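Local coordinates for putative Lipoprotein (Shewanella oneidensis, PDB 3U24) that is of unknown function but binds zinc and calcium ions and belongs to the DUF885 family, probably related to metallopeptidases, at residues R273-M278 with M497-Q502; Q265-D270 with R471-T476; K284-Y289 with K299-Q304; Q491-M496 with A505-K510. One frame throughout, in Å; residues are numbered along the deposited sequence.

Contact 1 of 4, residues R273-M278 with M497-Q502. With CA (calcium ion), chain T.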
loop_
_atom_site.group_PDB
_atom_site.type_symbol
_atom_site.label_atom_id
_atom_site.label_comp_id
_atom_site.label_asym_id
_atom_site.label_seq_id
_atom_site.Cartn_x
_atom_site.Cartn_y
_atom_site.Cartn_z
ATOM N N ARG A 273 -2.504 -26.563 -0.750
ATOM C CA ARG A 273 -3.945 -26.814 -0.847
ATOM C C ARG A 273 -4.495 -26.230 -2.167
ATOM O O ARG A 273 -5.201 -26.915 -2.916
ATOM C CB ARG A 273 -4.706 -26.218 0.377
ATOM C CG ARG A 273 -6.249 -26.164 0.236
ATOM C CD ARG A 273 -7.037 -25.382 1.324
ATOM N NE ARG A 273 -6.842 -23.913 1.281
ATOM C CZ ARG A 273 -7.414 -23.067 0.422
ATOM N NH1 ARG A 273 -7.098 -21.771 0.507
ATOM N NH2 ARG A 273 -8.279 -23.506 -0.506
ATOM N N VAL A 274 -4.134 -24.978 -2.456
ATOM C CA VAL A 274 -4.628 -24.266 -3.640
ATOM C C VAL A 274 -4.177 -24.976 -4.933
ATOM O O VAL A 274 -5.011 -25.308 -5.760
ATOM C CB VAL A 274 -4.244 -22.754 -3.635
ATOM C CG1 VAL A 274 -4.452 -22.144 -5.019
ATOM C CG2 VAL A 274 -5.041 -21.975 -2.564
ATOM N N GLN A 275 -2.881 -25.272 -5.053
ATOM C CA GLN A 275 -2.341 -26.010 -6.204
ATOM C C GLN A 275 -3.018 -27.379 -6.420
ATOM O O GLN A 275 -3.304 -27.753 -7.547
ATOM C CB GLN A 275 -0.816 -26.187 -6.101
ATOM C CG GLN A 275 -0.012 -24.890 -6.271
ATOM C CD GLN A 275 1.483 -25.055 -6.019
ATOM O OE1 GLN A 275 1.911 -26.001 -5.385
ATOM N NE2 GLN A 275 2.273 -24.127 -6.505
ATOM N N GLY A 276 -3.304 -28.090 -5.333
ATOM C CA GLY A 276 -4.016 -29.368 -5.389
ATOM C C GLY A 276 -5.409 -29.194 -5.959
ATOM O O GLY A 276 -5.819 -29.992 -6.800
ATOM N N GLU A 277 -6.141 -28.161 -5.516
ATOM C CA GLU A 277 -7.461 -27.896 -6.086
ATOM C C GLU A 277 -7.383 -27.517 -7.568
ATOM O O GLU A 277 -8.195 -27.990 -8.378
ATOM C CB GLU A 277 -8.197 -26.815 -5.317
ATOM C CG GLU A 277 -8.534 -27.277 -3.900
ATOM C CD GLU A 277 -9.330 -28.567 -3.881
ATOM O OE1 GLU A 277 -10.448 -28.555 -4.425
ATOM O OE2 GLU A 277 -8.816 -29.595 -3.367
HETATM N N MSE A 278 -6.409 -26.686 -7.918
HETATM C CA MSE A 278 -6.180 -26.353 -9.316
HETATM C C MSE A 278 -5.878 -27.586 -10.190
HETATM O O MSE A 278 -6.329 -27.633 -11.343
HETATM C CB MSE A 278 -5.040 -25.353 -9.459
HETATM C CG MSE A 278 -5.370 -23.989 -8.917
HETATM SE SE MSE A 278 -3.791 -22.864 -8.880
HETATM C CE MSE A 278 -3.997 -22.096 -10.701
HETATM N N MSE A 497 7.074 -17.750 -10.912
HETATM C CA MSE A 497 6.687 -18.245 -12.245
HETATM C C MSE A 497 6.182 -19.678 -12.195
HETATM O O MSE A 497 5.188 -19.990 -12.820
HETATM C CB MSE A 497 7.858 -18.147 -13.214
HETATM C CG MSE A 497 8.318 -16.722 -13.508
HETATM SE SE MSE A 497 9.638 -16.637 -15.022
HETATM C CE MSE A 497 8.731 -17.811 -16.286
ATOM N N ASP A 498 6.863 -20.545 -11.457
ATOM C CA ASP A 498 6.533 -21.979 -11.456
ATOM C C ASP A 498 5.452 -22.361 -10.433
ATOM O O ASP A 498 4.687 -23.289 -10.676
ATOM C CB ASP A 498 7.784 -22.815 -11.193
ATOM C CG ASP A 498 8.871 -22.597 -12.246
ATOM O OD1 ASP A 498 8.585 -22.122 -13.375
ATOM O OD2 ASP A 498 10.033 -22.912 -11.948
ATOM N N GLU A 499 5.404 -21.665 -9.298
ATOM C CA GLU A 499 4.433 -21.974 -8.236
ATOM C C GLU A 499 3.192 -21.100 -8.367
ATOM O O GLU A 499 2.109 -21.591 -8.156
ATOM C CB GLU A 499 5.042 -21.831 -6.829
ATOM C CG GLU A 499 6.293 -22.682 -6.568
ATOM C CD GLU A 499 6.065 -24.189 -6.716
ATOM O OE1 GLU A 499 5.032 -24.705 -6.242
ATOM O OE2 GLU A 499 6.920 -24.875 -7.314
ATOM N N ALA A 500 3.368 -19.833 -8.752
ATOM C CA ALA A 500 2.279 -18.860 -8.892
ATOM C C ALA A 500 1.902 -18.546 -10.327
ATOM O O ALA A 500 1.080 -17.676 -10.544
ATOM C CB ALA A 500 2.651 -17.557 -8.199
ATOM N N PHE A 501 2.543 -19.201 -11.299
ATOM C CA PHE A 501 2.156 -19.095 -12.712
ATOM C C PHE A 501 2.174 -17.672 -13.260
ATOM O O PHE A 501 1.378 -17.327 -14.123
ATOM C CB PHE A 501 0.795 -19.778 -12.948
ATOM C CG PHE A 501 0.703 -21.118 -12.287
ATOM C CD1 PHE A 501 1.507 -22.163 -12.713
ATOM C CD2 PHE A 501 -0.117 -21.319 -11.197
ATOM C CE1 PHE A 501 1.460 -23.401 -12.084
ATOM C CE2 PHE A 501 -0.159 -22.544 -10.557
ATOM C CZ PHE A 501 0.630 -23.586 -10.999
ATOM N N GLN A 502 3.110 -16.863 -12.774
ATOM C CA GLN A 502 3.314 -15.510 -13.302
ATOM C C GLN A 502 4.336 -15.415 -14.462
ATOM O O GLN A 502 5.176 -16.300 -14.676
ATOM C CB GLN A 502 3.716 -14.560 -12.164
ATOM C CG GLN A 502 2.524 -14.212 -11.292
ATOM C CD GLN A 502 2.881 -13.491 -10.045
ATOM O OE1 GLN A 502 3.872 -12.770 -9.962
ATOM N NE2 GLN A 502 2.053 -13.674 -9.046
HETATM CA CA CA T . 10.318 -21.775 -14.874
HETATM O O HOH W 1 11.776 -23.354 -13.604
HETATM O O HOH W 2 9.908 -23.895 -15.442
HETATM O O HOH W 3 12.082 -20.243 -13.736
#
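Gln275 reaches from helix 260-289 to the C-terminal end of helix 489-499 and gives its amide NE2 to Glu499 twice. One bond goes to the side chain, Gln275 NE2 to Glu499 OE1 at 2.8 Å. The other goes to the backbone, Gln275 NE2 to Glu499 O at 3.0 Å. Both acceptors lie close to the amide plane, as expected if the two N-H groups are shared out between them. The carboxylate is met from above its plane, and the amide and carboxylate planes are 53° apart. The glutamine chain is extended beyond CG (chi2 174°), which gives it the span to cross, while Glu499 bends at chi2 (-60°), so that OE1 and the carbonyl O both face NE2. Glu499 OE1 also receives salt bridges from Lys271 and Lys299, so this negative charge is probably well compensated. Next to the polar clasp is a small apolar patch. Met278, a selenomethionine, sets its CE 3.9 Å from Phe501 CE2. Its selenium lies 5.3 Å from the ring centroid, an oblique Met-aromatic contact. Phe501 has positive phi, and Glu499 O lies over one ring face.

The other side is wet. Asp498 turns its carboxylate away from helix 260-289, and its OD1 binds a calcium ion at 2.3 Å. Three waters also bind this ion. The Gln275, Met278 and Phe501 side is buried. Leu470 of helix 459-485 touches both Met278 and Phe501, and Ile302 of helix 298-309 does the same, so the contact sits between these two helices.

Contact 2 of 4, residues Q265-D270 with R471-T476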
loop_
_atom_site.group_PDB
_atom_site.type_symbol
_atom_site.label_atom_id
_atom_site.label_comp_id
_atom_site.label_asym_id
_atom_site.label_seq_id
_atom_site.Cartn_x
_atom_site.Cartn_y
_atom_site.Cartn_z
ATOM N N GLN A 265 4.306 -20.133 7.650
ATOM C CA GLN A 265 3.940 -21.545 7.734
ATOM C C GLN A 265 2.522 -21.781 7.202
ATOM O O GLN A 265 2.296 -22.720 6.441
ATOM C CB GLN A 265 4.121 -22.095 9.162
ATOM C CG GLN A 265 5.601 -22.034 9.611
ATOM C CD GLN A 265 5.826 -22.404 11.091
ATOM O OE1 GLN A 265 4.963 -22.167 11.969
ATOM N NE2 GLN A 265 6.978 -23.002 11.366
ATOM N N LYS A 266 1.585 -20.898 7.537
ATOM C CA LYS A 266 0.259 -20.976 6.957
ATOM C C LYS A 266 0.291 -20.783 5.423
ATOM O O LYS A 266 -0.483 -21.427 4.692
ATOM C CB LYS A 266 -0.693 -19.956 7.580
ATOM C CG LYS A 266 -1.210 -20.284 8.989
ATOM C CD LYS A 266 -1.981 -19.060 9.534
ATOM C CE LYS A 266 -2.199 -19.104 11.041
ATOM N NZ LYS A 266 -3.297 -20.068 11.305
ATOM N N ALA A 267 1.140 -19.882 4.948
ATOM C CA ALA A 267 1.204 -19.581 3.497
ATOM C C ALA A 267 1.710 -20.814 2.724
ATOM O O ALA A 267 1.181 -21.166 1.666
ATOM C CB ALA A 267 2.067 -18.341 3.217
HETATM N N MSE A 268 2.667 -21.509 3.319
HETATM C CA MSE A 268 3.219 -22.756 2.715
HETATM C C MSE A 268 2.165 -23.832 2.595
HETATM O O MSE A 268 2.090 -24.486 1.575
HETATM C CB MSE A 268 4.415 -23.290 3.514
HETATM C CG MSE A 268 5.699 -22.441 3.393
HETATM SE SE MSE A 268 6.548 -22.392 1.619
HETATM C CE MSE A 268 7.521 -24.124 1.774
ATOM N N VAL A 269 1.357 -24.031 3.628
ATOM C CA VAL A 269 0.245 -24.985 3.569
ATOM C C VAL A 269 -0.836 -24.536 2.553
ATOM O O VAL A 269 -1.291 -25.324 1.730
ATOM C CB VAL A 269 -0.343 -25.262 4.990
ATOM C CG1 VAL A 269 -1.655 -26.054 4.915
ATOM C CG2 VAL A 269 0.697 -26.010 5.875
ATOM N N ASP A 270 -1.217 -23.268 2.564
ATOM C CA ASP A 270 -2.233 -22.818 1.623
ATOM C C ASP A 270 -1.785 -23.004 0.162
ATOM O O ASP A 270 -2.577 -23.390 -0.684
ATOM C CB ASP A 270 -2.652 -21.349 1.860
ATOM C CG ASP A 270 -3.824 -21.193 2.813
ATOM O OD1 ASP A 270 -4.680 -22.118 2.984
ATOM O OD2 ASP A 270 -3.900 -20.090 3.401
ATOM N N ARG A 471 -0.995 -15.385 -6.002
ATOM C CA ARG A 471 -0.225 -14.125 -5.960
ATOM C C ARG A 471 -0.026 -13.667 -4.500
ATOM O O ARG A 471 1.066 -13.268 -4.067
ATOM C CB ARG A 471 -1.018 -13.047 -6.716
ATOM C CG ARG A 471 -0.250 -12.002 -7.519
ATOM C CD ARG A 471 -1.214 -11.292 -8.508
ATOM N NE ARG A 471 -1.852 -10.077 -7.951
ATOM C CZ ARG A 471 -2.980 -10.010 -7.209
ATOM N NH1 ARG A 471 -3.404 -8.815 -6.776
ATOM N NH2 ARG A 471 -3.699 -11.097 -6.874
ATOM N N VAL A 472 -1.128 -13.700 -3.759
ATOM C CA VAL A 472 -1.164 -13.190 -2.408
ATOM C C VAL A 472 -0.372 -14.106 -1.457
ATOM O O VAL A 472 0.455 -13.635 -0.673
ATOM C CB VAL A 472 -2.643 -13.004 -1.999
ATOM C CG1 VAL A 472 -2.770 -12.821 -0.530
ATOM C CG2 VAL A 472 -3.187 -11.801 -2.777
ATOM N N ILE A 473 -0.574 -15.403 -1.605
ATOM C CA ILE A 473 0.142 -16.413 -0.836
ATOM C C ILE A 473 1.663 -16.324 -1.126
ATOM O O ILE A 473 2.485 -16.205 -0.185
ATOM C CB ILE A 473 -0.401 -17.841 -1.137
ATOM C CG1 ILE A 473 -1.913 -17.940 -0.771
ATOM C CG2 ILE A 473 0.393 -18.891 -0.385
ATOM C CD1 ILE A 473 -2.594 -19.220 -1.262
ATOM N N CYS A 474 2.022 -16.351 -2.411
ATOM C CA CYS A 474 3.418 -16.309 -2.786
ATOM C C CYS A 474 4.091 -14.964 -2.505
ATOM O O CYS A 474 5.304 -14.922 -2.301
ATOM C CB CYS A 474 3.637 -16.780 -4.228
ATOM S SG CYS A 474 3.147 -18.529 -4.489
ATOM N N ASN A 475 3.336 -13.878 -2.427
ATOM C CA ASN A 475 3.918 -12.594 -1.977
ATOM C C ASN A 475 4.509 -12.719 -0.567
ATOM O O ASN A 475 5.561 -12.131 -0.294
ATOM C CB ASN A 475 2.885 -11.458 -1.940
ATOM C CG ASN A 475 2.645 -10.806 -3.301
ATOM O OD1 ASN A 475 3.369 -11.013 -4.280
ATOM N ND2 ASN A 475 1.630 -9.953 -3.339
ATOM N N THR A 476 3.811 -13.462 0.315
ATOM C CA THR A 476 4.215 -13.686 1.688
ATOM C C THR A 476 5.422 -14.602 1.754
ATOM O O THR A 476 6.393 -14.301 2.438
ATOM C CB THR A 476 3.041 -14.256 2.541
ATOM O OG1 THR A 476 2.088 -13.224 2.703
ATOM C CG2 THR A 476 3.465 -14.728 3.929
#
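Ala267 is the first residue of 265-270 to meet helix 471-476, and it sits where the backbones come nearest, with its CA 5.5 Å from Ile473 CA. Its methyl group points at the other helix. There Ala267 CB lies 3.9 Å from Thr476 CG2 and about as far from the CG2 branch of Ile473. The same Ile473 CG2 presses on the backbone, 3.2 Å from Ala267 O. The small alanine thus lets the axes approach to 9.0 Å, at 139° between their directions. One turn on comes Asp270. Its CB meets the other isoleucine branch, with Ile473 CD1 at 3.8 Å. Ile473 therefore straddles the turn from Ala267 to Asp270. Its two arms are divided by chi1 of -60°, which puts CG2 opposite the backbone N, and CG1 continues outward to CD1 (chi2 170°).

The aspartate takes part through its methylene alone. Its carboxylate is held elsewhere, by Arg529 and Tyr525 of helix 523-542 and by Arg273. No hydrogen bond joins the two segments. The contact is mostly apolar packing between the buried faces of two helices, and the charge of Asp270 is probably balanced by the two arginines outside it.

Contact 3 of 4, residues K284-Y289 with K299-Q304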
loop_
_atom_site.group_PDB
_atom_site.type_symbol
_atom_site.label_atom_id
_atom_site.label_comp_id
_atom_site.label_asym_id
_atom_site.label_seq_id
_atom_site.Cartn_x
_atom_site.Cartn_y
_atom_site.Cartn_z
ATOM N N LYS A 284 -10.366 -32.134 -14.854
ATOM C CA LYS A 284 -11.754 -32.166 -15.324
ATOM C C LYS A 284 -11.939 -31.319 -16.590
ATOM O O LYS A 284 -12.656 -31.707 -17.508
ATOM C CB LYS A 284 -12.713 -31.703 -14.226
ATOM N N LEU A 285 -11.263 -30.184 -16.674
ATOM C CA LEU A 285 -11.475 -29.279 -17.805
ATOM C C LEU A 285 -10.622 -29.596 -19.026
ATOM O O LEU A 285 -10.971 -29.197 -20.130
ATOM C CB LEU A 285 -11.189 -27.848 -17.379
ATOM C CG LEU A 285 -12.261 -27.135 -16.557
ATOM C CD1 LEU A 285 -11.711 -25.781 -16.107
ATOM C CD2 LEU A 285 -13.533 -26.987 -17.378
ATOM N N TRP A 286 -9.512 -30.306 -18.853
ATOM C CA TRP A 286 -8.565 -30.520 -19.958
ATOM C C TRP A 286 -9.165 -30.957 -21.289
ATOM O O TRP A 286 -8.898 -30.325 -22.329
ATOM C CB TRP A 286 -7.462 -31.499 -19.555
ATOM C CG TRP A 286 -6.363 -31.493 -20.558
ATOM C CD1 TRP A 286 -6.227 -32.325 -21.667
ATOM C CD2 TRP A 286 -5.251 -30.544 -20.647
ATOM N NE1 TRP A 286 -5.120 -31.979 -22.384
ATOM C CE2 TRP A 286 -4.492 -30.919 -21.829
ATOM C CE3 TRP A 286 -4.819 -29.492 -19.890
ATOM C CZ2 TRP A 286 -3.354 -30.251 -22.204
ATOM C CZ3 TRP A 286 -3.674 -28.809 -20.286
ATOM C CH2 TRP A 286 -2.955 -29.189 -21.409
ATOM N N PRO A 287 -9.983 -32.024 -21.289
ATOM C CA PRO A 287 -10.482 -32.439 -22.592
ATOM C C PRO A 287 -11.424 -31.424 -23.205
ATOM O O PRO A 287 -11.627 -31.456 -24.419
ATOM C CB PRO A 287 -11.215 -33.769 -22.313
ATOM C CG PRO A 287 -11.462 -33.790 -20.850
ATOM C CD PRO A 287 -10.412 -32.931 -20.206
ATOM N N LYS A 288 -11.982 -30.526 -22.393
ATOM C CA LYS A 288 -12.928 -29.555 -22.904
ATOM C C LYS A 288 -12.226 -28.490 -23.764
ATOM O O LYS A 288 -12.849 -27.923 -24.645
ATOM C CB LYS A 288 -13.748 -28.957 -21.751
ATOM C CG LYS A 288 -14.632 -27.771 -22.118
ATOM C CD LYS A 288 -15.384 -27.248 -20.894
ATOM C CE LYS A 288 -16.326 -26.096 -21.228
ATOM N NZ LYS A 288 -17.041 -25.621 -20.012
ATOM N N TYR A 289 -10.928 -28.265 -23.562
ATOM C CA TYR A 289 -10.196 -27.221 -24.277
ATOM C C TYR A 289 -9.013 -27.678 -25.137
ATOM O O TYR A 289 -8.443 -26.877 -25.882
ATOM C CB TYR A 289 -9.670 -26.219 -23.248
ATOM C CG TYR A 289 -10.780 -25.443 -22.589
ATOM C CD1 TYR A 289 -11.394 -24.379 -23.260
ATOM C CD2 TYR A 289 -11.247 -25.788 -21.332
ATOM C CE1 TYR A 289 -12.416 -23.661 -22.678
ATOM C CE2 TYR A 289 -12.276 -25.074 -20.735
ATOM C CZ TYR A 289 -12.859 -24.016 -21.412
ATOM O OH TYR A 289 -13.890 -23.311 -20.851
ATOM N N LYS A 299 1.801 -29.076 -12.974
ATOM C CA LYS A 299 2.083 -27.652 -13.037
ATOM C C LYS A 299 2.233 -27.111 -14.467
ATOM O O LYS A 299 1.885 -25.953 -14.720
ATOM C CB LYS A 299 3.293 -27.294 -12.164
ATOM C CG LYS A 299 2.940 -27.257 -10.668
ATOM C CD LYS A 299 4.127 -26.923 -9.764
ATOM C CE LYS A 299 3.774 -27.081 -8.291
ATOM N NZ LYS A 299 4.980 -27.210 -7.412
ATOM N N ILE A 300 2.738 -27.931 -15.384
ATOM C CA ILE A 300 2.796 -27.563 -16.796
ATOM C C ILE A 300 1.370 -27.585 -17.350
ATOM O O ILE A 300 0.955 -26.663 -18.047
ATOM C CB ILE A 300 3.699 -28.524 -17.631
ATOM C CG1 ILE A 300 5.175 -28.432 -17.206
ATOM C CG2 ILE A 300 3.597 -28.230 -19.123
ATOM C CD1 ILE A 300 6.135 -29.239 -18.096
ATOM N N ALA A 301 0.633 -28.654 -17.058
ATOM C CA ALA A 301 -0.785 -28.742 -17.408
ATOM C C ALA A 301 -1.597 -27.529 -16.921
ATOM O O ALA A 301 -2.342 -26.907 -17.688
ATOM C CB ALA A 301 -1.371 -30.013 -16.825
ATOM N N ILE A 302 -1.475 -27.197 -15.644
ATOM C CA ILE A 302 -2.236 -26.046 -15.084
ATOM C C ILE A 302 -1.867 -24.749 -15.815
ATOM O O ILE A 302 -2.745 -24.000 -16.206
ATOM C CB ILE A 302 -1.996 -25.895 -13.587
ATOM C CG1 ILE A 302 -2.622 -27.075 -12.828
ATOM C CG2 ILE A 302 -2.530 -24.577 -13.061
ATOM C CD1 ILE A 302 -2.131 -27.169 -11.399
ATOM N N ARG A 303 -0.574 -24.539 -16.050
ATOM C CA ARG A 303 -0.055 -23.356 -16.748
ATOM C C ARG A 303 -0.595 -23.266 -18.178
ATOM O O ARG A 303 -0.943 -22.190 -18.641
ATOM C CB ARG A 303 1.494 -23.348 -16.731
ATOM C CG ARG A 303 2.172 -22.169 -17.456
ATOM C CD ARG A 303 1.760 -20.808 -16.846
ATOM N NE ARG A 303 2.355 -19.629 -17.516
ATOM C CZ ARG A 303 3.441 -18.944 -17.116
ATOM N NH1 ARG A 303 4.133 -19.274 -16.020
ATOM N NH2 ARG A 303 3.844 -17.898 -17.838
ATOM N N GLN A 304 -0.739 -24.403 -18.840
ATOM C CA GLN A 304 -1.190 -24.401 -20.215
ATOM C C GLN A 304 -2.679 -24.156 -20.323
ATOM O O GLN A 304 -3.127 -23.420 -21.201
ATOM C CB GLN A 304 -0.761 -25.701 -20.947
ATOM C CG GLN A 304 0.716 -25.677 -21.354
ATOM C CD GLN A 304 1.231 -26.986 -21.957
ATOM O OE1 GLN A 304 0.458 -27.893 -22.287
ATOM N NE2 GLN A 304 2.555 -27.087 -22.097
#
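Trp286 carries this contact: the six-membered end of its indole points at helix 298-309 and meets Ala301 and Gln304. The tryptophan CB does not itself aim at that helix. With chi1 at -168°, CG stands opposite the backbone N, and chi2 of -92° turns the ring plane roughly across the CA-CB bond. Together they carry the far rim over to the other helix. Trp286 CZ3 comes 3.5 Å from Ala301 O, and the oxygen lies near the ring plane, at the edge. The methyl of Ala301 is farther off, with its CB 4.3 Å from Trp286 CZ3.

One turn on, Gln304 crosses the indole obliquely. Its chain is extended beyond CG, and its OE1 stands 3.8 Å from Trp286 CH2, in the plane of the ring. Its CB also lies 4.1 Å from Trp286 CH2. OE1 is thus at the edge rather than over a face, and the amide is turned 38° from the indole plane. The oxygens at the C-H rim probably make a mildly favourable electrostatic fit. No hydrogen bond crosses between the segments. The polar NE1 of Trp286 is satisfied by Thr292 O in the connection between the helices.

This is the corner where helix 260-289 hands over to helix 298-309. The indole stacks with Phe290 and touches Lys294 and Pro295 of the connection. Farther back along the pair, Thr282 of helix 260-289 touches Ala301 and Ile302. Leu285, which packs against Leu305, also touches Pro459 and Glu460 at the start of helix 459-485.

Contact 4 of 4, residues Q491-M496 with A505-K510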
loop_
_atom_site.group_PDB
_atom_site.type_symbol
_atom_site.label_atom_id
_atom_site.label_comp_id
_atom_site.label_asym_id
_atom_site.label_seq_id
_atom_site.Cartn_x
_atom_site.Cartn_y
_atom_site.Cartn_z
ATOM N N GLN A 491 15.777 -18.413 -7.097
ATOM C CA GLN A 491 14.680 -19.061 -6.353
ATOM C C GLN A 491 13.424 -18.191 -6.331
ATOM O O GLN A 491 12.323 -18.700 -6.494
ATOM C CB GLN A 491 15.109 -19.403 -4.923
ATOM C CG GLN A 491 16.143 -20.511 -4.852
ATOM C CD GLN A 491 16.918 -20.515 -3.552
ATOM O OE1 GLN A 491 16.803 -19.600 -2.737
ATOM N NE2 GLN A 491 17.727 -21.555 -3.357
ATOM N N ALA A 492 13.580 -16.882 -6.188
ATOM C CA ALA A 492 12.386 -16.010 -6.094
ATOM C C ALA A 492 11.651 -16.010 -7.419
ATOM O O ALA A 492 10.423 -16.072 -7.451
ATOM C CB ALA A 492 12.745 -14.594 -5.678
ATOM N N ILE A 493 12.400 -15.947 -8.514
ATOM C CA ILE A 493 11.796 -15.966 -9.855
ATOM C C ILE A 493 11.056 -17.296 -10.138
ATOM O O ILE A 493 9.970 -17.276 -10.704
ATOM C CB ILE A 493 12.842 -15.731 -10.985
ATOM C CG1 ILE A 493 13.459 -14.339 -10.893
ATOM C CG2 ILE A 493 12.236 -15.929 -12.386
ATOM C CD1 ILE A 493 12.443 -13.214 -10.942
ATOM N N ALA A 494 11.638 -18.424 -9.730
ATOM C CA ALA A 494 11.048 -19.754 -9.934
ATOM C C ALA A 494 9.789 -19.894 -9.059
ATOM O O ALA A 494 8.807 -20.430 -9.512
ATOM C CB ALA A 494 12.087 -20.885 -9.661
ATOM N N LEU A 495 9.787 -19.347 -7.831
ATOM C CA LEU A 495 8.551 -19.279 -7.037
ATOM C C LEU A 495 7.415 -18.557 -7.801
ATOM O O LEU A 495 6.303 -19.074 -7.978
ATOM C CB LEU A 495 8.808 -18.549 -5.719
ATOM C CG LEU A 495 7.664 -18.369 -4.688
ATOM C CD1 LEU A 495 7.408 -19.703 -3.956
ATOM C CD2 LEU A 495 8.006 -17.235 -3.693
HETATM N N MSE A 496 7.701 -17.347 -8.255
HETATM C CA MSE A 496 6.654 -16.540 -8.819
HETATM C C MSE A 496 6.183 -17.151 -10.146
HETATM O O MSE A 496 5.009 -17.125 -10.458
HETATM C CB MSE A 496 7.087 -15.072 -8.991
HETATM C CG MSE A 496 7.340 -14.218 -7.699
HETATM SE SE MSE A 496 6.171 -14.493 -6.104
HETATM C CE MSE A 496 4.521 -13.709 -6.777
ATOM N N ALA A 505 8.302 -10.724 -16.396
ATOM C CA ALA A 505 8.382 -9.338 -16.025
ATOM C C ALA A 505 7.728 -9.127 -14.640
ATOM O O ALA A 505 8.239 -8.370 -13.818
ATOM C CB ALA A 505 7.719 -8.464 -17.096
ATOM N N GLU A 506 6.600 -9.795 -14.389
ATOM C CA GLU A 506 5.928 -9.663 -13.111
ATOM C C GLU A 506 6.852 -10.218 -12.000
ATOM O O GLU A 506 7.038 -9.593 -10.938
ATOM C CB GLU A 506 4.546 -10.323 -13.122
ATOM N N ALA A 507 7.507 -11.336 -12.277
ATOM C CA ALA A 507 8.360 -11.968 -11.293
ATOM C C ALA A 507 9.522 -11.052 -10.951
ATOM O O ALA A 507 9.810 -10.817 -9.758
ATOM C CB ALA A 507 8.843 -13.310 -11.778
ATOM N N GLU A 508 10.156 -10.520 -11.984
ATOM C CA GLU A 508 11.299 -9.633 -11.812
ATOM C C GLU A 508 10.893 -8.392 -11.008
ATOM O O GLU A 508 11.637 -7.966 -10.137
ATOM C CB GLU A 508 11.901 -9.185 -13.155
ATOM C CG GLU A 508 13.075 -9.990 -13.710
ATOM C CD GLU A 508 13.541 -9.491 -15.116
ATOM O OE1 GLU A 508 12.987 -8.469 -15.627
ATOM O OE2 GLU A 508 14.456 -10.113 -15.730
ATOM N N GLY A 509 9.763 -7.794 -11.342
ATOM C CA GLY A 509 9.233 -6.662 -10.614
ATOM C C GLY A 509 9.037 -6.981 -9.131
ATOM O O GLY A 509 9.353 -6.163 -8.254
ATOM N N LYS A 510 8.551 -8.181 -8.848
ATOM C CA LYS A 510 8.353 -8.614 -7.479
ATOM C C LYS A 510 9.653 -8.803 -6.713
ATOM O O LYS A 510 9.764 -8.377 -5.565
ATOM C CB LYS A 510 7.536 -9.885 -7.441
ATOM C CG LYS A 510 6.058 -9.665 -7.651
ATOM C CD LYS A 510 5.388 -9.091 -6.406
ATOM C CE LYS A 510 3.908 -8.819 -6.685
ATOM N NZ LYS A 510 3.135 -10.089 -6.887
#
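Helices 491-496 and 505-510 cross at 132° between their directions, with axes 8.9 Å apart and Ile493 CA 5.5 Å from Ala507 CA. Ala507 sits at the centre of the contact, and its methyl points toward the other helix. Two side chains close on it. Ile493 CD1 lies 3.7 Å from Ala507 CB, and Met496 CB is also 3.7 Å from Ala507 CB. Ile493 does not start out toward its partner. A bend at chi2 (-57°) swings its CD1 in, until it rests 3.6 Å from Ala507 C and also against the backbone N of Glu508. The isoleucine thus packs on the main chain as much as on the alanine methyl. The aliphatic part of exposed Glu508 only borders this spot, and its carboxylate is engaged by Arg504.

Met496, a selenomethionine, touches at two levels. Its CB meets Ala507, while the chain bends at chi2 and chi3 and takes its CE to Lys510. There Met496 CE is 3.9 Å from Lys510 NZ, and the two side chains cross at about a right angle. This is a van der Waals touch; the polar partner of the amine is Asn475 OD1. No hydrogen bond links the two segments, and small Ala507 permits the close approach.

The pair forms a helical hairpin with a short turn, over which Met496 and Gln502 share a backbone hydrogen bond. Helix 459-485 lies alongside: Met496 touches its Cys474, Leu495 packs on Ile477 and Leu478, and Ala492 also meets Leu478.

Helix 260-289 runs through three of the contacts: contact 2, then contact 1, then contact 3, the centres of 2 and 3 being about 23 Å apart. Contact 1 is the hub, with centres about 11 Å from contact 2, 13 Å from contact 3 and 14 Å from contact 4. It touches all three, and a lysine salt bridge ties it to contact 3. Contacts 2 and 4 also meet, with Cys474 CB 3.9 Å from Met496 SE. Metals lie around the group: a zinc about 6 Å from the side chain of Gln275, a zinc about 10 Å from that of Ile473, and a calcium, not the one on Asp498, about 7 Å from that of Glu508.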